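Local atomic coordinates of LAE5 (PDB entry 5JD3), a protein that probably hydrolyses carboxylic esters, as an esterase of the GDSL-like lipase/acylhydrolase family. Residues Asn86-Leu91 / Arg128-Glu133; Asn114-Gln119 / Ala171-Tyr176. One frame throughout, in Å; residues are numbered along the deposited sequence.

In the fold
Past strand 77-82 the chain enters the loop and helix start of 86-91. It returns through strand 106-110 into helix 113-121, which holds 114-119. The stretch after that helix brings 128-133 back onto 86-91, so contact 1 closes a loop of 36 residues. Helix 132-146, strand 152-156 and helix 168-187 follow, and 171-176 then meets 114-119 in contact 2, closing 51 residues. The two loops cross, because their segments alternate along the chain. The contact centres lie about 10 Å apart. Hydrogen bonds link 86-91 with 114-119, and 128-133 with 171-176. Together they tie helices 88-100, 113-121, 132-146 and 168-187 on one side of the chain's centre.

Contact 1. Residues Asn86-Leu91 / Arg128-Glu133; sequences NTVRDL and RHVCPE
Arg89 reaches across to two successive backbone carbonyls, those of Arg128 and His129, while a methyl group of Val130 lies over one face of its guanidinium. The chain leaves with CG anti to the backbone N and bends at chi3 (-73°), which turns the flat end toward the loop ahead of helix 132-146. Arg89 NH1 donates to Arg128 O at 3.2 Å, with an N-H...O angle of 155°. The oxygen lies near the guanidinium plane, but the donor stands above the carbonyl plane of Arg128. The second bond, Arg89 NH2 to His129 O at 3.5 Å, is weak. Arg89 NH2 also forms a salt bridge with Glu134, in the first turn of helix 132-146. Val130 CG2 sits 3.7 Å above the Arg89 guanidinium plane, offset toward its rim.

Val130 is also the apolar centre of the contact. Val130 CG2 meets Thr87 CB at 4.0 Å, and Val130 CG1 meets Val88 CG1 at 4.2 Å. Tyr135 touches both valines from the helix that follows.

Helix 88-100 starts here with a capping box. Thr87 N donates to Asp90 OD2 at 3.0 Å (N-H...O angle 160°), meeting the carboxylate from above its plane. In return Arg89 N makes a weak bond to Thr87 OG1, 3.2 Å away. Asp115, from helix 113-121, accepts from Val88 N, so another amide of the first turn is held by a side chain.

The guanidinium thus has carbonyls at its edge, a carboxylate partner and a hydrocarbon face. With Glu134 as counter-ion, its positive charge is probably offset in part, and its bonds join the start of helix 88-100 to the loop leading into helix 132-146.

Contact 2. Residues Asn114-Gln119 / Ala171-Tyr176; sequences NDVWRQ and ARMDVY
Val116 and Gln119 lie on helix 113-121, which carries the Asn-Asp end of the G-x-N-D motif of GDSL-type hydrolases, and both touch helix 168-187. The short segments run roughly antiparallel, at 149° and with their axes 9.7 Å apart. Val116 packs between them. Val116 CG2 sits over one face of the Tyr176 ring, 3.6 Å from the centroid, a CH-pi contact. The bent chain of Met173 brings its SD to 3.8 Å from Val116 CG2. On the other branch, Val116 CG1 packs on Arg172 CG at 3.7 Å.

In that motif the asparagine, here Asn114, commonly contributes to the oxyanion hole in related enzymes. Its ND2 donates to Asn86 O in the loop before helix 88-100. Val116 and Gln119 follow on the side turned toward helix 168-187.

Gln119 uses both ends of its amide. Gln119 OE1 accepts from Arg172 NH2 at 2.9 Å, on a lone pair in the carbonyl plane, and weakly from Arg172 NE at 3.1 Å. The amide and guanidinium planes stand 86° apart. The bend of Arg172 at chi2 (71°) brings the edge holding NE and NH2 round to the oxygen. At the other end, Gln119 NE2 donates to Tyr176 OH at 2.8 Å and to its own helix at Asp115 O, 3.0 Å away. These two bonds fix the turn of the amide. A leucine in place of Gln119 would probably cost the Arg172 guanidinium its acceptor on this helix and leave Tyr176 OH without its amide donor. The main polar partner of the Tyr176 hydroxyl is Val130 O, just before helix 132-146, with which it forms a hydrogen bond. From that helix the Tyr135 ring meets the Tyr176 ring at a slant.

Contact 1. Residues Asn86-Leu91 / Arg128-Glu133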
ATOM      1  N   ASN A  86      10.551   4.227   2.932  1.00 27.94           N
ATOM      2  CA  ASN A  86       9.835   5.462   2.628  1.00 30.73           C
ATOM      3  C   ASN A  86       8.744   5.831   3.626  1.00 31.43           C
ATOM      4  O   ASN A  86       7.993   4.977   4.099  1.00 26.32           O
ATOM      5  CB  ASN A  86       9.217   5.376   1.232  1.00 33.56           C
ATOM      6  CG  ASN A  86      10.149   5.879   0.150  1.00 37.48           C
ATOM      7  OD1 ASN A  86       9.725   6.573  -0.774  1.00 37.10           O
ATOM      8  ND2 ASN A  86      11.428   5.541   0.265  1.00 36.79           N
ATOM      9  N   THR A  87       8.674   7.120   3.939  1.00 32.56           N
ATOM     10  CA  THR A  87       7.542   7.687   4.654  1.00 30.08           C
ATOM     11  C   THR A  87       6.705   8.469   3.650  1.00 26.72           C
ATOM     12  O   THR A  87       7.037   8.510   2.466  1.00 25.37           O
ATOM     13  CB  THR A  87       7.986   8.606   5.807  1.00 32.88           C
ATOM     14  OG1 THR A  87       8.694   9.733   5.278  1.00 34.51           O
ATOM     15  CG2 THR A  87       8.886   7.852   6.775  1.00 34.01           C
ATOM     16  N   VAL A  88       5.627   9.092   4.113  1.00 27.64           N
ATOM     17  CA  VAL A  88       4.804   9.907   3.227  1.00 28.16           C
ATOM     18  C   VAL A  88       5.586  11.157   2.822  1.00 30.39           C
ATOM     19  O   VAL A  88       5.296  11.786   1.804  1.00 31.14           O
ATOM     20  CB  VAL A  88       3.462  10.298   3.887  1.00 30.00           C
ATOM     21  CG1 VAL A  88       3.674  11.354   4.962  1.00 25.95           C
ATOM     22  CG2 VAL A  88       2.472  10.785   2.838  1.00 33.23           C
ATOM     23  N   ARG A  89       6.591  11.497   3.624  1.00 31.86           N
ATOM     24  CA  ARG A  89       7.489  12.604   3.327  1.00 34.94           C
ATOM     25  C   ARG A  89       8.333  12.292   2.094  1.00 34.31           C
ATOM     26  O   ARG A  89       8.541  13.150   1.236  1.00 34.53           O
ATOM     27  CB  ARG A  89       8.388  12.894   4.531  1.00 38.77           C
ATOM     28  CG  ARG A  89       9.298  14.100   4.372  1.00 44.81           C
ATOM     29  CD  ARG A  89      10.244  14.232   5.559  1.00 50.09           C
ATOM     30  NE  ARG A  89       9.560  14.688   6.767  1.00 54.63           N
ATOM     31  CZ  ARG A  89       9.799  14.215   7.987  1.00 53.04           C
ATOM     32  NH1 ARG A  89      10.704  13.262   8.166  1.00 57.12           N
ATOM     33  NH2 ARG A  89       9.130  14.692   9.027  1.00 46.82           N
ATOM     34  N   ASP A  90       8.809  11.053   2.013  1.00 33.79           N
ATOM     35  CA  ASP A  90       9.613  10.607   0.881  1.00 35.97           C
ATOM     36  C   ASP A  90       8.776  10.488  -0.390  1.00 35.05           C
ATOM     37  O   ASP A  90       9.260  10.758  -1.489  1.00 33.48           O
ATOM     38  CB  ASP A  90      10.276   9.262   1.193  1.00 37.95           C
ATOM     39  CG  ASP A  90      11.199   9.331   2.392  1.00 48.34           C
ATOM     40  OD1 ASP A  90      11.833  10.388   2.598  1.00 55.75           O
ATOM     41  OD2 ASP A  90      11.293   8.328   3.130  1.00 50.79           O
ATOM     42  N   LEU A  91       7.522  10.078  -0.229  1.00 32.61           N
ATOM     43  CA  LEU A  91       6.609   9.921  -1.356  1.00 33.41           C
ATOM     44  C   LEU A  91       6.348  11.247  -2.061  1.00 34.35           C
ATOM     45  O   LEU A  91       6.353  11.319  -3.289  1.00 38.08           O
ATOM     46  CB  LEU A  91       5.283   9.314  -0.889  1.00 32.93           C
ATOM     47  CG  LEU A  91       5.070   7.822  -1.150  1.00 32.24           C
ATOM     48  CD1 LEU A  91       6.209   7.000  -0.573  1.00 28.80           C
ATOM     49  CD2 LEU A  91       3.733   7.372  -0.580  1.00 30.34           C
ATOM     50  N   ARG A 128      13.342  12.944  12.845  1.00 66.06           N
ATOM     51  CA  ARG A 128      13.021  11.972  11.807  1.00 59.47           C
ATOM     52  C   ARG A 128      11.529  11.632  11.761  1.00 50.67           C
ATOM     53  O   ARG A 128      10.991  11.291  10.705  1.00 51.58           O
ATOM     54  CB  ARG A 128      13.857  10.704  12.028  1.00 65.44           C
ATOM     55  CG  ARG A 128      13.338   9.451  11.350  1.00 68.92           C
ATOM     56  CD  ARG A 128      14.275   8.276  11.572  1.00 74.31           C
ATOM     57  NE  ARG A 128      15.505   8.409  10.797  1.00 81.98           N
ATOM     58  CZ  ARG A 128      15.630   8.026   9.530  1.00 84.68           C
ATOM     59  NH1 ARG A 128      14.600   7.485   8.895  1.00 80.51           N
ATOM     60  NH2 ARG A 128      16.784   8.184   8.899  1.00 90.76           N
ATOM     61  N   HIS A 129      10.861  11.756  12.903  1.00 45.17           N
ATOM     62  CA  HIS A 129       9.482  11.295  13.052  1.00 40.31           C
ATOM     63  C   HIS A 129       8.460  12.101  12.250  1.00 37.05           C
ATOM     64  O   HIS A 129       8.534  13.328  12.173  1.00 36.56           O
ATOM     65  CB  HIS A 129       9.090  11.310  14.530  1.00 39.64           C
ATOM     66  CG  HIS A 129      10.002  10.507  15.402  1.00 43.99           C
ATOM     67  ND1 HIS A 129      10.105  10.714  16.761  1.00 48.66           N
ATOM     68  CD2 HIS A 129      10.857   9.498  15.108  1.00 44.53           C
ATOM     69  CE1 HIS A 129      10.983   9.866  17.267  1.00 50.56           C
ATOM     70  NE2 HIS A 129      11.454   9.117  16.286  1.00 48.13           N
ATOM     71  N   VAL A 130       7.502  11.392  11.660  1.00 34.64           N
ATOM     72  CA  VAL A 130       6.388  12.024  10.963  1.00 34.19           C
ATOM     73  C   VAL A 130       5.155  12.040  11.863  1.00 36.38           C
ATOM     74  O   VAL A 130       4.479  11.023  12.026  1.00 35.42           O
ATOM     75  CB  VAL A 130       6.053  11.299   9.643  1.00 32.99           C
ATOM     76  CG1 VAL A 130       4.886  11.982   8.942  1.00 29.89           C
ATOM     77  CG2 VAL A 130       7.273  11.259   8.736  1.00 34.13           C
ATOM     78  N   CYS A 131       4.877  13.199  12.449  1.00 36.90           N
ATOM     79  CA  CYS A 131       3.747  13.368  13.358  1.00 36.62           C
ATOM     80  C   CYS A 131       2.415  13.138  12.642  1.00 31.18           C
ATOM     81  O   CYS A 131       2.340  13.267  11.421  1.00 28.33           O
ATOM     82  CB  CYS A 131       3.786  14.767  13.982  1.00 40.22           C
ATOM     83  SG  CYS A 131       5.243  15.083  15.008  1.00128.67           S
ATOM     84  N   PRO A 132       1.363  12.781  13.401  1.00 32.14           N
ATOM     85  CA  PRO A 132       0.027  12.571  12.829  1.00 30.32           C
ATOM     86  C   PRO A 132      -0.452  13.741  11.971  1.00 31.47           C
ATOM     87  O   PRO A 132      -1.107  13.525  10.950  1.00 29.28           O
ATOM     88  CB  PRO A 132      -0.859  12.414  14.066  1.00 32.34           C
ATOM     89  CG  PRO A 132       0.048  11.846  15.094  1.00 33.42           C
ATOM     90  CD  PRO A 132       1.396  12.462  14.842  1.00 34.51           C
ATOM     91  N   GLU A 133      -0.118  14.960  12.383  1.00 35.74           N
ATOM     92  CA  GLU A 133      -0.523  16.156  11.654  1.00 39.99           C
ATOM     93  C   GLU A 133       0.138  16.233  10.279  1.00 40.88           C
ATOM     94  O   GLU A 133      -0.527  16.495   9.277  1.00 39.40           O
ATOM     95  CB  GLU A 133      -0.194  17.409  12.466  1.00 46.02           C
ATOM     96  CG  GLU A 133      -0.488  18.712  11.742  1.00 54.60           C
ATOM     97  CD  GLU A 133      -0.304  19.926  12.633  1.00 67.05           C
ATOM     98  OE1 GLU A 133      -0.411  19.778  13.868  1.00 71.90           O
ATOM     99  OE2 GLU A 133      -0.051  21.025  12.097  1.00 71.72           O
TER

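Contact 2. Residues Asn114-Gln119 / Ala171-Tyr176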
ATOM      1  N   ASN A 114       6.363   2.978   8.018  1.00 21.06           N
ATOM      2  CA  ASN A 114       7.631   3.573   8.424  1.00 24.86           C
ATOM      3  C   ASN A 114       7.426   4.889   9.163  1.00 29.77           C
ATOM      4  O   ASN A 114       8.216   5.251  10.034  1.00 34.30           O
ATOM      5  CB  ASN A 114       8.533   3.788   7.209  1.00 21.96           C
ATOM      6  CG  ASN A 114       9.002   2.484   6.596  1.00 22.07           C
ATOM      7  OD1 ASN A 114       9.320   1.530   7.307  1.00 25.16           O
ATOM      8  ND2 ASN A 114       9.041   2.434   5.271  1.00 18.99           N
ATOM      9  N   ASP A 115       6.360   5.600   8.809  1.00 30.00           N
ATOM     10  CA  ASP A 115       5.995   6.836   9.491  1.00 34.51           C
ATOM     11  C   ASP A 115       5.739   6.570  10.970  1.00 35.41           C
ATOM     12  O   ASP A 115       6.093   7.375  11.831  1.00 37.40           O
ATOM     13  CB  ASP A 115       4.757   7.461   8.844  1.00 37.75           C
ATOM     14  CG  ASP A 115       4.920   7.663   7.350  1.00 38.03           C
ATOM     15  OD1 ASP A 115       4.916   8.830   6.902  1.00 38.05           O
ATOM     16  OD2 ASP A 115       5.058   6.656   6.625  1.00 36.76           O
ATOM     17  N   VAL A 116       5.127   5.425  11.253  1.00 32.10           N
ATOM     18  CA  VAL A 116       4.826   5.022  12.620  1.00 32.01           C
ATOM     19  C   VAL A 116       6.006   4.292  13.257  1.00 30.84           C
ATOM     20  O   VAL A 116       6.337   4.523  14.421  1.00 29.88           O
ATOM     21  CB  VAL A 116       3.579   4.109  12.671  1.00 31.47           C
ATOM     22  CG1 VAL A 116       3.365   3.559  14.073  1.00 24.46           C
ATOM     23  CG2 VAL A 116       2.348   4.863  12.193  1.00 28.26           C
ATOM     24  N   TRP A 117       6.646   3.425  12.477  1.00 30.13           N
ATOM     25  CA  TRP A 117       7.681   2.529  12.986  1.00 29.50           C
ATOM     26  C   TRP A 117       8.885   3.260  13.580  1.00 29.31           C
ATOM     27  O   TRP A 117       9.436   2.828  14.593  1.00 31.97           O
ATOM     28  CB  TRP A 117       8.154   1.592  11.873  1.00 28.61           C
ATOM     29  CG  TRP A 117       8.652   0.270  12.371  1.00 30.14           C
ATOM     30  CD1 TRP A 117       8.849  -0.095  13.671  1.00 28.05           C
ATOM     31  CD2 TRP A 117       9.006  -0.867  11.576  1.00 34.59           C
ATOM     32  NE1 TRP A 117       9.306  -1.388  13.735  1.00 27.28           N
ATOM     33  CE2 TRP A 117       9.412  -1.884  12.463  1.00 34.99           C
ATOM     34  CE3 TRP A 117       9.022  -1.122  10.203  1.00 36.28           C
ATOM     35  CZ2 TRP A 117       9.830  -3.137  12.019  1.00 39.74           C
ATOM     36  CZ3 TRP A 117       9.438  -2.366   9.764  1.00 38.94           C
ATOM     37  CH2 TRP A 117       9.835  -3.359  10.669  1.00 39.18           C
ATOM     38  N   ARG A 118       9.289   4.361  12.954  1.00 28.08           N
ATOM     39  CA  ARG A 118      10.476   5.093  13.387  1.00 24.07           C
ATOM     40  C   ARG A 118      10.302   5.720  14.766  1.00 25.46           C
ATOM     41  O   ARG A 118      11.281   5.974  15.470  1.00 24.18           O
ATOM     42  CB  ARG A 118      10.841   6.172  12.367  1.00 19.94           C
ATOM     43  CG  ARG A 118      11.228   5.640  10.992  1.00 21.06           C
ATOM     44  CD  ARG A 118      12.515   4.820  11.025  1.00 23.07           C
ATOM     45  NE  ARG A 118      12.279   3.418  11.362  1.00 25.47           N
ATOM     46  CZ  ARG A 118      11.933   2.485  10.480  1.00 26.44           C
ATOM     47  NH1 ARG A 118      11.739   1.235  10.877  1.00 23.37           N
ATOM     48  NH2 ARG A 118      11.780   2.803   9.203  1.00 23.66           N
ATOM     49  N   GLN A 119       9.054   5.960  15.153  1.00 24.27           N
ATOM     50  CA  GLN A 119       8.765   6.543  16.456  1.00 28.11           C
ATOM     51  C   GLN A 119       8.993   5.534  17.579  1.00 29.18           C
ATOM     52  O   GLN A 119       8.958   5.891  18.757  1.00 36.78           O
ATOM     53  CB  GLN A 119       7.325   7.062  16.504  1.00 30.25           C
ATOM     54  CG  GLN A 119       6.982   8.044  15.395  1.00 29.65           C
ATOM     55  CD  GLN A 119       5.539   8.505  15.451  1.00 35.63           C
ATOM     56  OE1 GLN A 119       4.996   8.762  16.526  1.00 39.78           O
ATOM     57  NE2 GLN A 119       4.907   8.609  14.286  1.00 32.40           N
ATOM     58  N   ALA A 171      -1.647   0.504  18.467  1.00 23.16           N
ATOM     59  CA  ALA A 171      -2.593   1.583  18.729  1.00 29.52           C
ATOM     60  C   ALA A 171      -2.214   2.834  17.948  1.00 30.00           C
ATOM     61  O   ALA A 171      -3.082   3.566  17.473  1.00 23.60           O
ATOM     62  CB  ALA A 171      -2.655   1.885  20.217  1.00 30.27           C
ATOM     63  N   ARG A 172      -0.911   3.071  17.821  1.00 26.95           N
ATOM     64  CA  ARG A 172      -0.402   4.197  17.048  1.00 23.08           C
ATOM     65  C   ARG A 172      -0.654   3.976  15.562  1.00 26.60           C
ATOM     66  O   ARG A 172      -0.996   4.906  14.833  1.00 28.81           O
ATOM     67  CB  ARG A 172       1.093   4.396  17.304  1.00 24.53           C
ATOM     68  CG  ARG A 172       1.688   5.647  16.675  1.00 29.95           C
ATOM     69  CD  ARG A 172       1.212   6.905  17.381  1.00 36.39           C
ATOM     70  NE  ARG A 172       2.041   8.063  17.058  1.00 39.34           N
ATOM     71  CZ  ARG A 172       1.824   9.290  17.521  1.00 41.27           C
ATOM     72  NH1 ARG A 172       0.800   9.523  18.330  1.00 42.20           N
ATOM     73  NH2 ARG A 172       2.631  10.283  17.175  1.00 42.33           N
ATOM     74  N   MET A 173      -0.480   2.734  15.119  1.00 22.52           N
ATOM     75  CA  MET A 173      -0.724   2.378  13.727  1.00 22.92           C
ATOM     76  C   MET A 173      -2.205   2.539  13.399  1.00 25.77           C
ATOM     77  O   MET A 173      -2.569   2.877  12.272  1.00 28.30           O
ATOM     78  CB  MET A 173      -0.265   0.945  13.448  1.00 24.37           C
ATOM     79  CG  MET A 173      -0.174   0.594  11.972  1.00 25.90           C
ATOM     80  SD  MET A 173       1.181   1.441  11.132  1.00 25.22           S
ATOM     81  CE  MET A 173       2.598   0.563  11.791  1.00 19.91           C
ATOM     82  N   ASP A 174      -3.052   2.299  14.396  1.00 27.95           N
ATOM     83  CA  ASP A 174      -4.491   2.486  14.247  1.00 32.73           C
ATOM     84  C   ASP A 174      -4.838   3.959  14.074  1.00 32.99           C
ATOM     85  O   ASP A 174      -5.804   4.302  13.391  1.00 29.60           O
ATOM     86  CB  ASP A 174      -5.240   1.910  15.451  1.00 36.88           C
ATOM     87  CG  ASP A 174      -5.190   0.397  15.502  1.00 43.61           C
ATOM     88  OD1 ASP A 174      -5.008  -0.229  14.437  1.00 42.60           O
ATOM     89  OD2 ASP A 174      -5.335  -0.167  16.607  1.00 47.05           O
ATOM     90  N   VAL A 175      -4.048   4.827  14.700  1.00 34.02           N
ATOM     91  CA  VAL A 175      -4.241   6.267  14.576  1.00 30.60           C
ATOM     92  C   VAL A 175      -4.046   6.712  13.132  1.00 29.19           C
ATOM     93  O   VAL A 175      -4.870   7.438  12.576  1.00 27.85           O
ATOM     94  CB  VAL A 175      -3.271   7.051  15.486  1.00 24.55           C
ATOM     95  CG1 VAL A 175      -3.330   8.540  15.177  1.00 24.82           C
ATOM     96  CG2 VAL A 175      -3.584   6.787  16.950  1.00 25.51           C
ATOM     97  N   TYR A 176      -2.955   6.254  12.528  1.00 27.83           N
ATOM     98  CA  TYR A 176      -2.602   6.643  11.168  1.00 26.44           C
ATOM     99  C   TYR A 176      -3.527   6.005  10.137  1.00 24.11           C
ATOM    100  O   TYR A 176      -3.767   6.574   9.072  1.00 21.36           O
ATOM    101  CB  TYR A 176      -1.146   6.275  10.876  1.00 22.97           C
ATOM    102  CG  TYR A 176      -0.146   7.220  11.503  1.00 21.79           C
ATOM    103  CD1 TYR A 176      -0.071   7.370  12.882  1.00 24.89           C
ATOM    104  CD2 TYR A 176       0.726   7.960  10.716  1.00 26.43           C
ATOM    105  CE1 TYR A 176       0.842   8.234  13.459  1.00 28.72           C
ATOM    106  CE2 TYR A 176       1.642   8.826  11.284  1.00 30.04           C
ATOM    107  CZ  TYR A 176       1.695   8.958  12.655  1.00 29.55           C
ATOM    108  OH  TYR A 176       2.606   9.819  13.222  1.00 32.96           O
TER